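Local coordinates for xyloglucan-specific endo-beta-1,4-glucanase BoGH5A (Bacteroides ovatus, PDB 3ZMR), which cleaves the beta-1,4-glucan backbone of xyloglucans internally, with retention of the beta-configuration, to release xyloglucan oligosaccharides, at residues A[169-174]-A[207-212]. Residues are numbered along the deposited sequence; the frame is centred on the assembly and turned at random.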
loop_
_atom_site.group_PDB
_atom_site.type_symbol
_atom_site.label_atom_id
_atom_site.label_comp_id
_atom_site.label_asym_id
_atom_site.label_seq_id
_atom_site.Cartn_x
_atom_site.Cartn_y
_atom_site.Cartn_z
ATOM N N ASP A 169 9.134 -11.501 13.365
ATOM C CA ASP A 169 8.112 -10.892 14.207
ATOM C C ASP A 169 6.822 -10.471 13.500
ATOM O O ASP A 169 5.876 -10.050 14.155
ATOM C CB ASP A 169 8.704 -9.747 15.001
ATOM C CG ASP A 169 9.698 -10.245 16.065
ATOM O OD1 ASP A 169 9.429 -11.257 16.795
ATOM O OD2 ASP A 169 10.761 -9.659 16.146
ATOM N N VAL A 170 6.799 -10.585 12.170
ATOM C CA VAL A 170 5.644 -10.186 11.341
ATOM C C VAL A 170 5.340 -11.266 10.318
ATOM O O VAL A 170 6.256 -11.817 9.713
ATOM C CB VAL A 170 5.931 -8.894 10.520
ATOM C CG1 VAL A 170 4.699 -8.438 9.736
ATOM C CG2 VAL A 170 6.442 -7.782 11.384
ATOM N N VAL A 171 4.068 -11.521 10.092
ATOM C CA VAL A 171 3.641 -12.356 8.962
ATOM C C VAL A 171 2.633 -11.560 8.131
ATOM O O VAL A 171 1.713 -10.931 8.680
ATOM C CB VAL A 171 3.078 -13.728 9.392
ATOM C CG1 VAL A 171 1.833 -13.630 10.268
ATOM C CG2 VAL A 171 2.820 -14.618 8.191
ATOM N N ARG A 172 2.856 -11.521 6.819
ATOM C CA ARG A 172 1.862 -11.030 5.865
ATOM C C ARG A 172 1.130 -12.229 5.291
ATOM O O ARG A 172 1.755 -13.210 4.853
ATOM C CB ARG A 172 2.548 -10.224 4.756
ATOM C CG ARG A 172 1.621 -9.692 3.669
ATOM C CD ARG A 172 2.346 -8.708 2.797
ATOM N NE ARG A 172 1.612 -8.126 1.682
ATOM C CZ ARG A 172 1.654 -8.575 0.425
ATOM N NH1 ARG A 172 2.281 -9.697 0.109
ATOM N NH2 ARG A 172 1.062 -7.896 -0.549
ATOM N N ILE A 173 -0.199 -12.165 5.378
ATOM C CA ILE A 173 -1.132 -13.191 4.920
ATOM C C ILE A 173 -1.930 -12.591 3.768
ATOM O O ILE A 173 -2.930 -11.898 3.995
ATOM C CB ILE A 173 -2.053 -13.682 6.047
ATOM C CG1 ILE A 173 -1.244 -14.160 7.248
ATOM C CG2 ILE A 173 -2.987 -14.779 5.546
ATOM C CD1 ILE A 173 -2.064 -14.651 8.433
ATOM N N PRO A 174 -1.499 -12.812 2.515
ATOM C CA PRO A 174 -2.337 -12.429 1.381
ATOM C C PRO A 174 -3.677 -13.186 1.441
ATOM O O PRO A 174 -3.699 -14.379 1.815
ATOM C CB PRO A 174 -1.504 -12.902 0.174
ATOM C CG PRO A 174 -0.108 -12.876 0.644
ATOM C CD PRO A 174 -0.192 -13.339 2.052
ATOM N N ALA A 207 0.632 -16.872 18.425
ATOM C CA ALA A 207 2.046 -17.224 18.326
ATOM C C ALA A 207 2.991 -16.075 18.605
ATOM O O ALA A 207 4.190 -16.250 18.675
ATOM C CB ALA A 207 2.344 -17.849 16.965
ATOM N N GLY A 208 2.443 -14.878 18.734
ATOM C CA GLY A 208 3.226 -13.719 19.111
ATOM C C GLY A 208 3.657 -12.858 17.938
ATOM O O GLY A 208 4.553 -12.041 18.078
ATOM N N LEU A 209 3.022 -13.041 16.794
ATOM C CA LEU A 209 3.374 -12.266 15.595
ATOM C C LEU A 209 2.497 -11.027 15.365
ATOM O O LEU A 209 1.312 -11.021 15.712
ATOM C CB LEU A 209 3.239 -13.180 14.380
ATOM C CG LEU A 209 4.170 -14.398 14.361
ATOM C CD1 LEU A 209 3.686 -15.379 13.306
ATOM C CD2 LEU A 209 5.608 -13.941 14.075
ATOM N N TYR A 210 3.075 -9.993 14.752
ATOM C CA TYR A 210 2.281 -9.013 14.007
ATOM C C TYR A 210 1.712 -9.687 12.786
ATOM O O TYR A 210 2.384 -10.512 12.162
ATOM C CB TYR A 210 3.112 -7.799 13.596
ATOM C CG TYR A 210 3.478 -6.862 14.729
ATOM C CD1 TYR A 210 2.670 -5.792 15.054
ATOM C CD2 TYR A 210 4.664 -7.025 15.434
ATOM C CE1 TYR A 210 3.005 -4.917 16.067
ATOM C CE2 TYR A 210 4.992 -6.177 16.468
ATOM C CZ TYR A 210 4.139 -5.123 16.785
ATOM O OH TYR A 210 4.466 -4.249 17.806
ATOM N N VAL A 211 0.486 -9.310 12.414
ATOM C CA VAL A 211 -0.218 -9.917 11.285
ATOM C C VAL A 211 -0.724 -8.828 10.355
ATOM O O VAL A 211 -1.330 -7.871 10.823
ATOM C CB VAL A 211 -1.383 -10.810 11.727
ATOM C CG1 VAL A 211 -2.117 -11.367 10.521
ATOM C CG2 VAL A 211 -0.848 -11.916 12.661
ATOM N N ILE A 212 -0.462 -8.964 9.068
ATOM C CA ILE A 212 -0.991 -8.126 8.023
ATOM C C ILE A 212 -1.918 -8.957 7.130
ATOM O O ILE A 212 -1.491 -10.012 6.620
ATOM C CB ILE A 212 0.131 -7.526 7.152
ATOM C CG1 ILE A 212 1.088 -6.638 7.944
ATOM C CG2 ILE A 212 -0.461 -6.754 5.980
ATOM C CD1 ILE A 212 2.440 -6.426 7.285
HETATM O O HOH W 1 6.034 -9.876 17.110
#
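The carbonyl O of Asp-169 takes two hydrogen bonds, one from Tyr-210 N at 2.9 Å and one from a water that also donates to Gly-208 O, and it lies in the plane of the Tyr-210 ring at its edge, 3.5 Å from CD2. This grip opens the ladder between parallel strands 170-173 and 210-214, the second and third of the (beta/alpha)8 barrel, joined by a beta-alpha-beta connection through helix 191-206. A Schellman motif at Gly-208 ends that helix. Val-171 donates its N-H to Tyr-210 O and accepts the N-H of Ile-212 on its own O (3.0 Å). Toward the helices, Val-171 CG1, set between backbone N and carbonyl carbon (chi1 62°), reaches both Leu-209 CD1 and Val-211 CG2, beside Phe-160 of helix 157-165. In the barrel interior Val-170 CG1 meets Ile-212 CD1 at 3.9 Å. On that same face the extended Arg-172 carries its guanidinium into the active site, where NE salt-bridges Glu-334, NH1 salt-bridges the inferred nucleophile Glu-395 and hydrogen-bonds Asn-127 OD1, and NH2 hydrogen-bonds substrate-binding Asn-261 OD1, probably helping to orient Glu-395 and Asn-261. The last rung, Ile-173 N to Ile-212 O, spans 2.8 Å and is nearly straight at 172°.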